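PDB 4IPA: putative curved DNA-binding protein from Chaetomium thermophilum var. thermophilum DSM 1495, which probably takes part in ribosome biogenesis as an Arx1 with a methionine-aminopeptidase-like fold, and may bind DNA. Local coordinates for residues A[195-200]-A[233-238]; A[159-164]-A[253-258]; A[227-232]-A[247-252]; A[165-170]-A[382-387]. One frame throughout, in Å; residues are numbered along the deposited sequence.

Interaction 1 of 4, residues A[195-200]-A[233-238]; sequences KISSLL and LSPGEN
Leu233, just past the edge strand 230-232, sets both of its methyl groups against helix 193-205 on the helical side of the antiparallel sheet, part of the pita-bread fold of the M24 family. Its CG lies anti to the carbonyl carbon and beside the backbone N (chi1 -57°), which directs the branch at the helix. Leu233 CD1 comes to 3.4 Å from Leu200 CD2, tighter than ordinary van der Waals contact, while Leu233 CD2 rests 3.9 Å from Ile196 CG2. Leu233 crosses each of these two side chains at about a right angle, and they meet through methyl groups. Leu164 of helix 148-167 and Ile211 of strand 210-220 close in on the same apolar patch.

At Ser234 the backbone takes a positive phi of 35° and offers its amide to the helix: Ser234 N donates to Ser197 OG over 2.7 Å, a short but bent bond (N-H...O 138°). Ser197 OG has a further, weak link to Gln193 O, one turn back. The hydroxyl of Ser234 bonds to Glu201 OE2 and also meets a water 2.6 Å from Ser234 OG; that water donates to Ser197 O at 3.1 Å. Direct bond and water bridge both end on Ser197, and Glu201 adds a second tie to the same helix. Pro235 completes the contact, its ring carbon CD lying 3.5 Å from Ser197 OG.

Interaction 2 of 4, residues A[159-164]-A[253-258]; sequences YANEVL and VEVGCS
Leu164 pushes its CD2 methyl between two valines of the strand, 3.5 Å from Val253 CG1 and equally 3.5 Å from Val255 CG1. This is the tight end of a helix-on-sheet contact: helix 148-167 lies over strand 250-258 and runs roughly against it, the local axes 8.1 Å apart at closest and 147° between their directions. With CG of Leu164 trans to its backbone N (chi1 178°), its side chain and those of the valines run past each other in opposite directions; the Val253 pair is closer than usual for carbons. One turn earlier, Asn161 CB lies 3.7 Å from Val255 CG2, the two side chains crossing nearly perpendicularly.

The packing is looser toward Ala160, whose short side chain only approaches the strand: its CB is 4.4 Å from Val255 CB and 4.5 Å from Cys257 SG. The flank beside Asn161 is wetter, because a water there donates both to Asn161 OD1 and to Val253 O, each 2.7 Å from it. Glu254 turns to the other face of the sheet, where its carboxylate forms a salt bridge with Arg344.

In the pita-bread fold the sheet carries helices on one face, and strand 250-258 is a central one, its backbone bonded to strands 210-220 and 342-352. With no direct polar bond to the helix, the union depends on the fit of methyl groups, and the water gives the buried Asn161 OD1 a donor beside this apolar surface.

Interaction 3 of 4, residues A[227-232]-A[247-252]; sequences GKKKII and VGDVWG
Lys229 reaches along the indole of Trp251 to the carboxylate of Asp249, joining the approaches to two strands of the pita-bread sheet that are not neighbours: strand 210-220 runs between strands 230-232 and 250-258. The nearest alpha carbons, Lys230 CA and Trp251 CA, are accordingly 8.7 Å apart, and side chains span the gap.

The lysine starts at the ring, Lys229 CB lying 3.8 Å from Trp251 CH2 in an oblique approach. CG and CD carry the chain onward, and the bend at chi3 (-63°) swings Lys229 CE past Trp251 CZ2 and round to the acid, 3.1 Å from Asp249 OD2. NZ ends in a salt bridge with Asp249 OD2, which it meets on the syn lone pair; the 2.5 Å between Lys229 NZ and OD2 is unusually short, and its exact value is doubtful. Val244 O, from the loop before strand 250-258, also accepts from NZ.

Asp249 OD2 has two further donors. Trp251 NE1 donates to Asp249 OD2 over 3.1 Å at 158°, coming on the anti side and 31° out of the carboxylate plane, while Glu246 N supplies another bond. Held by these donors, the carboxylate probably helps to fix the rotation of the indole, and the ammonium charge would be expected to stabilise its ionised form.

The far end of the indole lies against the backbone of strand 230-232. Lys230 CA approaches Trp251 CZ3 obliquely at 3.8 Å, Ile231 CG1 packs 4.0 Å from Trp251 CZ3, and Ile231 N lies at the ring edge, near its plane, 3.9 Å from Trp251 CZ3.

Interaction 4 of 4, residues A[165-170]-A[382-387]; sequences LRLMVP and LKILEQ
Gln387 O, just beyond helix 379-386, accepts from two donors: Arg166 NE at 2.8 Å, and a water 3.0 Å from Gln387 O. The arginine bond is moderately straight (N-H...O 148°), and NE sits 22° off the plane of the carbonyl group. The same water lies in the guanidinium plane, at its edge, and accepts from Arg166 NH2 at 2.9 Å, so the water and the direct bond hold one side of the guanidinium to one carbonyl. NH1 is engaged separately, in a salt bridge with Glu162 a turn earlier on its own helix.

Arg166 leaves helix 148-167 with CG pointing away from its own carbonyl carbon (chi1 -81°) and then stays extended to NE, laying its aliphatic part over the end of the other helix. Arg166 CD comes to 3.2 Å from Ile384 O, and Arg166 NE passes 3.5 Å from Leu385 O, which lies oblique to the guanidinium. The contact brings together the C-terminal parts of helices 148-167 and 379-386 in the pita-bread fold, near the protein surface. A positive guanidinium beside these helix-end carbonyls is probably favoured by the helix dipole.

Nearer the Arg166 backbone the contact becomes apolar: Arg166 CB lies 3.9 Å from Ile384 CG2, and Leu167 CD2 reaches Ile384 CD1 loosely at 4.4 Å. Leu199 of helix 193-205 packs on both Leu167 and Ile384.

Overall arrangement
The four contacts lie on or beside the helical face of one antiparallel sheet. Interactions 2 and 4 share helix 148-167, their centres about 12 Å apart; interactions 2 and 3 use successive parts of strand 250-258, centres about 16 Å apart. Met168 of the 165-170 segment joins three of them: its SD lies 3.6 Å from Val253 CG2 and its CE 3.6 Å from Trp251 CD2. Helix 193-205 forms the other bridge, Leu200 CD1 touching Val163 CG1 at 3.8 Å and Leu199 CD1 touching Leu167 CD1 at 3.9 Å, so interaction 1 packs against both 2 and 4. Along the chain, interactions 1 and 3 are nested within the loops closed by interactions 2 and 4.

Interaction 1 of 4, residues A[195-200]-A[233-238]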
loop_
_atom_site.group_PDB
_atom_site.type_symbol
_atom_site.label_atom_id
_atom_site.label_comp_id
_atom_site.label_asym_id
_atom_site.label_seq_id
_atom_site.Cartn_x
_atom_site.Cartn_y
_atom_site.Cartn_z
ATOM N N LYS A 195 -17.445 12.585 -1.686
ATOM C CA LYS A 195 -18.259 12.008 -0.626
ATOM C C LYS A 195 -17.451 10.956 0.143
ATOM O O LYS A 195 -17.452 10.916 1.377
ATOM C CB LYS A 195 -19.527 11.390 -1.228
ATOM C CG LYS A 195 -20.440 10.669 -0.229
ATOM C CD LYS A 195 -20.830 11.576 0.948
ATOM C CE LYS A 195 -21.817 10.866 1.886
ATOM N NZ LYS A 195 -22.322 11.734 3.003
ATOM N N ILE A 196 -16.757 10.106 -0.601
ATOM C CA ILE A 196 -15.844 9.144 -0.013
ATOM C C ILE A 196 -14.842 9.849 0.904
ATOM O O ILE A 196 -14.651 9.440 2.048
ATOM C CB ILE A 196 -15.107 8.353 -1.111
ATOM C CG1 ILE A 196 -16.134 7.590 -1.965
ATOM C CG2 ILE A 196 -14.047 7.421 -0.495
ATOM C CD1 ILE A 196 -15.534 6.751 -3.095
ATOM N N SER A 197 -14.220 10.912 0.402
ATOM C CA SER A 197 -13.257 11.681 1.181
ATOM C C SER A 197 -13.843 12.227 2.479
ATOM O O SER A 197 -13.266 12.039 3.550
ATOM C CB SER A 197 -12.686 12.845 0.360
ATOM O OG SER A 197 -11.639 12.411 -0.486
ATOM N N SER A 198 -14.977 12.912 2.387
ATOM C CA SER A 198 -15.561 13.536 3.576
ATOM C C SER A 198 -15.939 12.498 4.635
ATOM O O SER A 198 -15.744 12.724 5.829
ATOM C CB SER A 198 -16.755 14.428 3.222
ATOM O OG SER A 198 -17.838 13.654 2.746
ATOM N N LEU A 199 -16.463 11.356 4.202
ATOM C CA LEU A 199 -16.751 10.269 5.137
ATOM C C LEU A 199 -15.470 9.756 5.838
ATOM O O LEU A 199 -15.422 9.654 7.068
ATOM C CB LEU A 199 -17.497 9.124 4.440
ATOM C CG LEU A 199 -18.957 9.389 4.032
ATOM C CD1 LEU A 199 -19.440 8.350 3.030
ATOM C CD2 LEU A 199 -19.903 9.446 5.233
ATOM N N LEU A 200 -14.424 9.455 5.070
ATOM C CA LEU A 200 -13.183 9.009 5.695
ATOM C C LEU A 200 -12.591 10.084 6.618
ATOM O O LEU A 200 -12.011 9.763 7.654
ATOM C CB LEU A 200 -12.157 8.550 4.651
ATOM C CG LEU A 200 -12.131 7.033 4.439
ATOM C CD1 LEU A 200 -13.518 6.515 3.987
ATOM C CD2 LEU A 200 -11.046 6.648 3.451
ATOM N N LEU A 233 -8.079 10.023 -1.919
ATOM C CA LEU A 233 -8.654 10.592 -0.688
ATOM C C LEU A 233 -8.151 12.017 -0.401
ATOM O O LEU A 233 -6.983 12.335 -0.664
ATOM C CB LEU A 233 -8.321 9.713 0.510
ATOM C CG LEU A 233 -8.758 8.264 0.449
ATOM C CD1 LEU A 233 -8.272 7.574 1.697
ATOM C CD2 LEU A 233 -10.292 8.141 0.287
ATOM N N SER A 234 -9.025 12.855 0.155
ATOM C CA SER A 234 -8.703 14.253 0.467
ATOM C C SER A 234 -7.767 14.854 -0.550
ATOM O O SER A 234 -6.681 15.313 -0.197
ATOM C CB SER A 234 -8.044 14.376 1.832
ATOM O OG SER A 234 -8.769 13.682 2.810
ATOM N N PRO A 235 -8.178 14.847 -1.819
ATOM C CA PRO A 235 -7.350 15.396 -2.896
ATOM C C PRO A 235 -6.831 16.791 -2.555
ATOM O O PRO A 235 -5.679 17.131 -2.847
ATOM C CB PRO A 235 -8.333 15.497 -4.075
ATOM C CG PRO A 235 -9.717 15.363 -3.472
ATOM C CD PRO A 235 -9.521 14.468 -2.286
ATOM N N GLY A 236 -7.689 17.593 -1.936
ATOM C CA GLY A 236 -7.394 18.999 -1.754
ATOM C C GLY A 236 -7.698 19.775 -3.024
ATOM O O GLY A 236 -8.863 19.901 -3.406
ATOM N N GLU A 237 -6.654 20.249 -3.704
ATOM C CA GLU A 237 -6.815 21.283 -4.733
ATOM C C GLU A 237 -6.902 20.813 -6.182
ATOM O O GLU A 237 -7.927 20.274 -6.604
ATOM C CB GLU A 237 -5.723 22.343 -4.598
ATOM C CG GLU A 237 -5.717 23.029 -3.248
ATOM C CD GLU A 237 -7.086 23.562 -2.867
ATOM O OE1 GLU A 237 -7.426 23.516 -1.664
ATOM O OE2 GLU A 237 -7.822 24.026 -3.770
ATOM N N ASN A 238 -5.841 21.049 -6.950
ATOM C CA ASN A 238 -5.862 20.768 -8.391
ATOM C C ASN A 238 -5.736 19.282 -8.740
ATOM O O ASN A 238 -5.218 18.921 -9.805
ATOM C CB ASN A 238 -4.781 21.576 -9.121
ATOM C CG ASN A 238 -5.170 23.044 -9.323
ATOM O OD1 ASN A 238 -4.544 23.952 -8.767
ATOM N ND2 ASN A 238 -6.200 23.277 -10.136
HETATM O O HOH W 1 -10.273 11.532 3.036
#

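Interaction 2 of 4, residues A[159-164]-A[253-258]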
loop_
_atom_site.group_PDB
_atom_site.type_symbol
_atom_site.label_atom_id
_atom_site.label_comp_id
_atom_site.label_asym_id
_atom_site.label_seq_id
_atom_site.Cartn_x
_atom_site.Cartn_y
_atom_site.Cartn_z
ATOM N N TYR A 159 -10.535 1.941 11.019
ATOM C CA TYR A 159 -11.922 2.196 10.639
ATOM C C TYR A 159 -12.033 2.918 9.322
ATOM O O TYR A 159 -12.980 2.702 8.577
ATOM C CB TYR A 159 -12.723 2.892 11.749
ATOM C CG TYR A 159 -13.110 1.921 12.829
ATOM C CD1 TYR A 159 -13.999 0.884 12.565
ATOM C CD2 TYR A 159 -12.551 1.998 14.099
ATOM C CE1 TYR A 159 -14.345 -0.030 13.554
ATOM C CE2 TYR A 159 -12.890 1.088 15.094
ATOM C CZ TYR A 159 -13.784 0.075 14.816
ATOM O OH TYR A 159 -14.123 -0.837 15.801
ATOM N N ALA A 160 -11.057 3.765 9.018
ATOM C CA ALA A 160 -11.036 4.380 7.705
ATOM C C ALA A 160 -11.017 3.268 6.644
ATOM O O ALA A 160 -11.729 3.336 5.633
ATOM C CB ALA A 160 -9.827 5.289 7.573
ATOM N N ASN A 161 -10.213 2.234 6.894
ATOM C CA ASN A 161 -10.071 1.119 5.959
ATOM C C ASN A 161 -11.369 0.310 5.814
ATOM O O ASN A 161 -11.793 -0.011 4.698
ATOM C CB ASN A 161 -8.908 0.214 6.371
ATOM C CG ASN A 161 -8.549 -0.797 5.303
ATOM O OD1 ASN A 161 -8.437 -0.455 4.129
ATOM N ND2 ASN A 161 -8.379 -2.062 5.705
ATOM N N GLU A 162 -12.000 0.002 6.943
ATOM C CA GLU A 162 -13.274 -0.712 6.951
ATOM C C GLU A 162 -14.370 0.067 6.227
ATOM O O GLU A 162 -15.181 -0.517 5.513
ATOM C CB GLU A 162 -13.725 -1.020 8.386
ATOM C CG GLU A 162 -12.812 -1.997 9.116
ATOM C CD GLU A 162 -12.725 -3.353 8.424
ATOM O OE1 GLU A 162 -13.788 -3.946 8.147
ATOM O OE2 GLU A 162 -11.598 -3.827 8.154
ATOM N N VAL A 163 -14.402 1.379 6.427
ATOM C CA VAL A 163 -15.360 2.226 5.734
ATOM C C VAL A 163 -15.066 2.296 4.231
ATOM O O VAL A 163 -15.957 2.068 3.418
ATOM C CB VAL A 163 -15.430 3.643 6.336
ATOM C CG1 VAL A 163 -16.349 4.551 5.487
ATOM C CG2 VAL A 163 -15.925 3.562 7.763
ATOM N N LEU A 164 -13.825 2.597 3.862
ATOM C CA LEU A 164 -13.436 2.649 2.444
ATOM C C LEU A 164 -13.806 1.369 1.682
ATOM O O LEU A 164 -14.404 1.423 0.609
ATOM C CB LEU A 164 -11.930 2.917 2.297
ATOM C CG LEU A 164 -11.414 2.933 0.860
ATOM C CD1 LEU A 164 -12.314 3.819 -0.009
ATOM C CD2 LEU A 164 -9.937 3.388 0.779
ATOM N N VAL A 253 -6.044 -1.183 -2.362
ATOM C CA VAL A 253 -6.764 -0.212 -1.563
ATOM C C VAL A 253 -5.918 0.283 -0.391
ATOM O O VAL A 253 -5.508 -0.519 0.470
ATOM C CB VAL A 253 -8.075 -0.804 -1.000
ATOM C CG1 VAL A 253 -8.787 0.245 -0.126
ATOM C CG2 VAL A 253 -8.993 -1.308 -2.140
ATOM N N GLU A 254 -5.662 1.593 -0.370
ATOM C CA GLU A 254 -4.833 2.207 0.668
ATOM C C GLU A 254 -5.563 3.278 1.461
ATOM O O GLU A 254 -6.300 4.111 0.901
ATOM C CB GLU A 254 -3.552 2.827 0.091
ATOM C CG GLU A 254 -2.594 3.307 1.195
ATOM C CD GLU A 254 -1.316 3.966 0.694
ATOM O OE1 GLU A 254 -0.933 3.749 -0.470
ATOM O OE2 GLU A 254 -0.686 4.714 1.482
ATOM N N VAL A 255 -5.347 3.246 2.774
ATOM C CA VAL A 255 -5.712 4.359 3.648
ATOM C C VAL A 255 -4.524 4.769 4.505
ATOM O O VAL A 255 -3.689 3.927 4.865
ATOM C CB VAL A 255 -6.883 4.021 4.589
ATOM C CG1 VAL A 255 -8.140 3.725 3.781
ATOM C CG2 VAL A 255 -6.522 2.856 5.523
ATOM N N GLY A 256 -4.463 6.057 4.833
ATOM C CA GLY A 256 -3.473 6.558 5.765
ATOM C C GLY A 256 -3.987 7.656 6.691
ATOM O O GLY A 256 -4.762 8.538 6.301
ATOM N N CYS A 257 -3.548 7.607 7.939
ATOM C CA CYS A 257 -3.920 8.636 8.891
ATOM C C CYS A 257 -2.698 9.254 9.540
ATOM O O CYS A 257 -1.590 8.710 9.490
ATOM C CB CYS A 257 -4.858 8.075 9.947
ATOM S SG CYS A 257 -6.498 7.753 9.311
ATOM N N SER A 258 -2.905 10.410 10.138
ATOM C CA SER A 258 -1.822 11.147 10.740
ATOM C C SER A 258 -2.287 11.693 12.073
ATOM O O SER A 258 -3.461 12.055 12.227
ATOM C CB SER A 258 -1.415 12.295 9.810
ATOM O OG SER A 258 -0.498 13.159 10.431
HETATM O O HOH W 2 -6.152 -1.298 3.005
#

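Interaction 3 of 4, residues A[227-232]-A[247-252]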
loop_
_atom_site.group_PDB
_atom_site.type_symbol
_atom_site.label_atom_id
_atom_site.label_comp_id
_atom_site.label_asym_id
_atom_site.label_seq_id
_atom_site.Cartn_x
_atom_site.Cartn_y
_atom_site.Cartn_z
ATOM N N GLY A 227 -3.443 1.422 -12.428
ATOM C CA GLY A 227 -4.359 1.250 -13.554
ATOM C C GLY A 227 -5.220 2.440 -13.940
ATOM O O GLY A 227 -4.963 3.565 -13.521
ATOM N N LYS A 228 -6.260 2.195 -14.734
ATOM C CA LYS A 228 -6.986 3.293 -15.382
ATOM C C LYS A 228 -8.102 3.876 -14.529
ATOM O O LYS A 228 -8.775 4.809 -14.938
ATOM C CB LYS A 228 -7.508 2.889 -16.769
ATOM C CG LYS A 228 -8.498 1.755 -16.752
ATOM C CD LYS A 228 -8.999 1.409 -18.148
ATOM C CE LYS A 228 -9.933 0.196 -18.095
ATOM N NZ LYS A 228 -10.501 -0.175 -19.437
ATOM N N LYS A 229 -8.282 3.332 -13.335
ATOM C CA LYS A 229 -9.176 3.938 -12.364
ATOM C C LYS A 229 -8.413 4.144 -11.060
ATOM O O LYS A 229 -7.524 3.357 -10.725
ATOM C CB LYS A 229 -10.417 3.062 -12.151
ATOM C CG LYS A 229 -11.048 2.605 -13.477
ATOM C CD LYS A 229 -12.418 1.920 -13.327
ATOM C CE LYS A 229 -12.364 0.636 -12.541
ATOM N NZ LYS A 229 -13.632 -0.150 -12.720
ATOM N N LYS A 230 -8.756 5.204 -10.330
ATOM C CA LYS A 230 -8.147 5.458 -9.034
ATOM C C LYS A 230 -9.059 6.295 -8.132
ATOM O O LYS A 230 -9.837 7.141 -8.596
ATOM C CB LYS A 230 -6.803 6.164 -9.194
ATOM C CG LYS A 230 -6.942 7.619 -9.560
ATOM C CD LYS A 230 -5.652 8.196 -10.105
ATOM C CE LYS A 230 -5.896 9.555 -10.736
ATOM N NZ LYS A 230 -4.640 10.094 -11.347
ATOM N N ILE A 231 -8.953 6.043 -6.837
ATOM C CA ILE A 231 -9.647 6.847 -5.850
ATOM C C ILE A 231 -8.622 7.652 -5.070
ATOM O O ILE A 231 -7.707 7.088 -4.486
ATOM C CB ILE A 231 -10.429 5.953 -4.891
ATOM C CG1 ILE A 231 -11.533 5.221 -5.667
ATOM C CG2 ILE A 231 -11.014 6.781 -3.751
ATOM C CD1 ILE A 231 -12.315 4.224 -4.835
ATOM N N ILE A 232 -8.748 8.971 -5.077
ATOM C CA ILE A 232 -7.806 9.787 -4.336
ATOM C C ILE A 232 -8.476 10.429 -3.128
ATOM O O ILE A 232 -9.341 11.282 -3.296
ATOM C CB ILE A 232 -7.200 10.886 -5.203
ATOM C CG1 ILE A 232 -6.614 10.295 -6.486
ATOM C CG2 ILE A 232 -6.148 11.674 -4.396
ATOM C CD1 ILE A 232 -5.911 11.316 -7.370
ATOM N N VAL A 247 -17.531 -4.896 -10.384
ATOM C CA VAL A 247 -17.347 -6.339 -10.360
ATOM C C VAL A 247 -16.387 -6.689 -11.484
ATOM O O VAL A 247 -16.499 -6.146 -12.580
ATOM C CB VAL A 247 -18.691 -7.071 -10.563
ATOM C CG1 VAL A 247 -18.471 -8.547 -10.948
ATOM C CG2 VAL A 247 -19.561 -6.949 -9.310
ATOM N N GLY A 248 -15.433 -7.577 -11.214
ATOM C CA GLY A 248 -14.376 -7.878 -12.175
ATOM C C GLY A 248 -13.047 -7.173 -11.882
ATOM O O GLY A 248 -12.006 -7.567 -12.404
ATOM N N ASP A 249 -13.077 -6.133 -11.045
ATOM C CA ASP A 249 -11.880 -5.334 -10.744
ATOM C C ASP A 249 -10.983 -5.959 -9.670
ATOM O O ASP A 249 -11.468 -6.578 -8.712
ATOM C CB ASP A 249 -12.267 -3.952 -10.213
ATOM C CG ASP A 249 -12.768 -2.989 -11.290
ATOM O OD1 ASP A 249 -12.778 -3.319 -12.498
ATOM O OD2 ASP A 249 -13.141 -1.863 -10.896
ATOM N N VAL A 250 -9.674 -5.772 -9.816
ATOM C CA VAL A 250 -8.776 -5.872 -8.666
ATOM C C VAL A 250 -8.162 -4.502 -8.306
ATOM O O VAL A 250 -7.673 -3.763 -9.180
ATOM C CB VAL A 250 -7.680 -6.932 -8.873
ATOM C CG1 VAL A 250 -6.663 -6.860 -7.749
ATOM C CG2 VAL A 250 -8.305 -8.316 -8.941
ATOM N N TRP A 251 -8.195 -4.173 -7.012
ATOM C CA TRP A 251 -7.687 -2.899 -6.518
ATOM C C TRP A 251 -6.629 -3.040 -5.422
ATOM O O TRP A 251 -6.702 -3.925 -4.562
ATOM C CB TRP A 251 -8.824 -2.073 -5.934
ATOM C CG TRP A 251 -9.749 -1.474 -6.914
ATOM C CD1 TRP A 251 -10.739 -2.114 -7.606
ATOM C CD2 TRP A 251 -9.820 -0.092 -7.286
ATOM N NE1 TRP A 251 -11.400 -1.225 -8.406
ATOM C CE2 TRP A 251 -10.870 0.030 -8.222
ATOM C CE3 TRP A 251 -9.104 1.059 -6.910
ATOM C CZ2 TRP A 251 -11.223 1.252 -8.800
ATOM C CZ3 TRP A 251 -9.447 2.272 -7.477
ATOM C CH2 TRP A 251 -10.507 2.360 -8.419
ATOM N N GLY A 252 -5.660 -2.129 -5.441
ATOM C CA GLY A 252 -4.787 -1.926 -4.300
ATOM C C GLY A 252 -5.389 -0.812 -3.455
ATOM O O GLY A 252 -5.290 0.365 -3.790
#

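Interaction 4 of 4, residues A[165-170]-A[382-387]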
loop_
_atom_site.group_PDB
_atom_site.type_symbol
_atom_site.label_atom_id
_atom_site.label_comp_id
_atom_site.label_asym_id
_atom_site.label_seq_id
_atom_site.Cartn_x
_atom_site.Cartn_y
_atom_site.Cartn_z
ATOM N N LEU A 165 -13.444 0.219 2.235
ATOM C CA LEU A 165 -13.757 -1.056 1.594
ATOM C C LEU A 165 -15.264 -1.220 1.302
ATOM O O LEU A 165 -15.649 -1.710 0.234
ATOM C CB LEU A 165 -13.224 -2.224 2.435
ATOM C CG LEU A 165 -11.693 -2.370 2.489
ATOM C CD1 LEU A 165 -11.247 -3.506 3.437
ATOM C CD2 LEU A 165 -11.105 -2.571 1.088
ATOM N N ARG A 166 -16.096 -0.803 2.255
ATOM C CA ARG A 166 -17.549 -0.868 2.120
ATOM C C ARG A 166 -18.094 0.150 1.117
ATOM O O ARG A 166 -19.084 -0.115 0.439
ATOM C CB ARG A 166 -18.220 -0.710 3.488
ATOM C CG ARG A 166 -18.235 -2.007 4.278
ATOM C CD ARG A 166 -18.333 -1.769 5.770
ATOM N NE ARG A 166 -18.263 -3.035 6.491
ATOM C CZ ARG A 166 -17.127 -3.622 6.867
ATOM N NH1 ARG A 166 -15.957 -3.047 6.596
ATOM N NH2 ARG A 166 -17.163 -4.785 7.508
ATOM N N LEU A 167 -17.430 1.299 1.003
ATOM C CA LEU A 167 -17.816 2.305 0.019
ATOM C C LEU A 167 -17.475 1.843 -1.388
ATOM O O LEU A 167 -17.878 2.474 -2.370
ATOM C CB LEU A 167 -17.134 3.645 0.307
ATOM C CG LEU A 167 -17.598 4.319 1.604
ATOM C CD1 LEU A 167 -16.859 5.626 1.883
ATOM C CD2 LEU A 167 -19.096 4.563 1.518
ATOM N N MET A 168 -16.734 0.739 -1.488
ATOM C CA MET A 168 -16.272 0.266 -2.790
ATOM C C MET A 168 -17.138 -0.856 -3.365
ATOM O O MET A 168 -17.032 -1.193 -4.541
ATOM C CB MET A 168 -14.800 -0.162 -2.728
ATOM C CG MET A 168 -13.806 0.988 -2.497
ATOM S SD MET A 168 -12.082 0.413 -2.534
ATOM C CE MET A 168 -11.787 0.213 -4.302
ATOM N N VAL A 169 -17.976 -1.447 -2.532
ATOM C CA VAL A 169 -18.961 -2.399 -3.011
ATOM C C VAL A 169 -19.906 -1.670 -3.971
ATOM O O VAL A 169 -20.526 -0.679 -3.595
ATOM C CB VAL A 169 -19.738 -3.020 -1.839
ATOM C CG1 VAL A 169 -20.746 -4.060 -2.354
ATOM C CG2 VAL A 169 -18.758 -3.672 -0.876
ATOM N N PRO A 170 -19.965 -2.120 -5.237
ATOM C CA PRO A 170 -20.883 -1.549 -6.232
ATOM C C PRO A 170 -22.309 -1.555 -5.690
ATOM O O PRO A 170 -22.721 -2.535 -5.066
ATOM C CB PRO A 170 -20.757 -2.513 -7.409
ATOM C CG PRO A 170 -19.357 -3.009 -7.303
ATOM C CD PRO A 170 -19.082 -3.139 -5.824
ATOM N N LEU A 382 -21.588 4.654 11.348
ATOM C CA LEU A 382 -21.868 3.396 12.061
ATOM C C LEU A 382 -22.756 2.471 11.227
ATOM O O LEU A 382 -22.631 1.246 11.284
ATOM C CB LEU A 382 -22.499 3.647 13.436
ATOM C CG LEU A 382 -21.615 4.362 14.456
ATOM C CD1 LEU A 382 -22.450 4.687 15.681
ATOM C CD2 LEU A 382 -20.400 3.513 14.836
ATOM N N LYS A 383 -23.646 3.069 10.447
ATOM C CA LYS A 383 -24.512 2.299 9.573
ATOM C C LYS A 383 -23.722 1.640 8.424
ATOM O O LYS A 383 -23.844 0.433 8.183
ATOM C CB LYS A 383 -25.662 3.175 9.075
ATOM C CG LYS A 383 -26.634 3.598 10.161
ATOM C CD LYS A 383 -27.752 4.493 9.612
ATOM C CE LYS A 383 -28.747 4.897 10.711
ATOM N NZ LYS A 383 -29.832 5.791 10.202
ATOM N N ILE A 384 -22.882 2.416 7.750
ATOM C CA ILE A 384 -21.953 1.858 6.765
ATOM C C ILE A 384 -21.152 0.674 7.328
ATOM O O ILE A 384 -21.068 -0.383 6.705
ATOM C CB ILE A 384 -20.993 2.931 6.219
ATOM C CG1 ILE A 384 -21.773 3.991 5.436
ATOM C CG2 ILE A 384 -19.943 2.305 5.316
ATOM C CD1 ILE A 384 -21.061 5.318 5.331
ATOM N N LEU A 385 -20.599 0.839 8.524
ATOM C CA LEU A 385 -19.841 -0.236 9.160
ATOM C C LEU A 385 -20.637 -1.518 9.374
ATOM O O LEU A 385 -20.050 -2.594 9.497
ATOM C CB LEU A 385 -19.264 0.234 10.492
ATOM C CG LEU A 385 -18.070 1.170 10.309
ATOM C CD1 LEU A 385 -17.577 1.687 11.650
ATOM C CD2 LEU A 385 -16.976 0.424 9.567
ATOM N N GLU A 386 -21.965 -1.403 9.431
ATOM C CA GLU A 386 -22.832 -2.579 9.562
ATOM C C GLU A 386 -23.022 -3.326 8.236
ATOM O O GLU A 386 -23.363 -4.508 8.229
ATOM C CB GLU A 386 -24.197 -2.190 10.145
ATOM C CG GLU A 386 -24.149 -1.792 11.621
ATOM C CD GLU A 386 -23.398 -2.815 12.473
ATOM O OE1 GLU A 386 -23.819 -3.987 12.500
ATOM O OE2 GLU A 386 -22.382 -2.451 13.107
ATOM N N GLN A 387 -22.812 -2.633 7.122
ATOM C CA GLN A 387 -22.922 -3.251 5.808
ATOM C C GLN A 387 -21.863 -4.335 5.641
ATOM O O GLN A 387 -20.748 -4.206 6.140
ATOM C CB GLN A 387 -22.756 -2.208 4.710
ATOM C CG GLN A 387 -23.708 -1.043 4.803
ATOM C CD GLN A 387 -23.332 0.069 3.847
ATOM O OE1 GLN A 387 -23.834 1.196 3.953
ATOM N NE2 GLN A 387 -22.432 -0.236 2.908
HETATM O O HOH W 3 -19.680 -6.130 8.228
#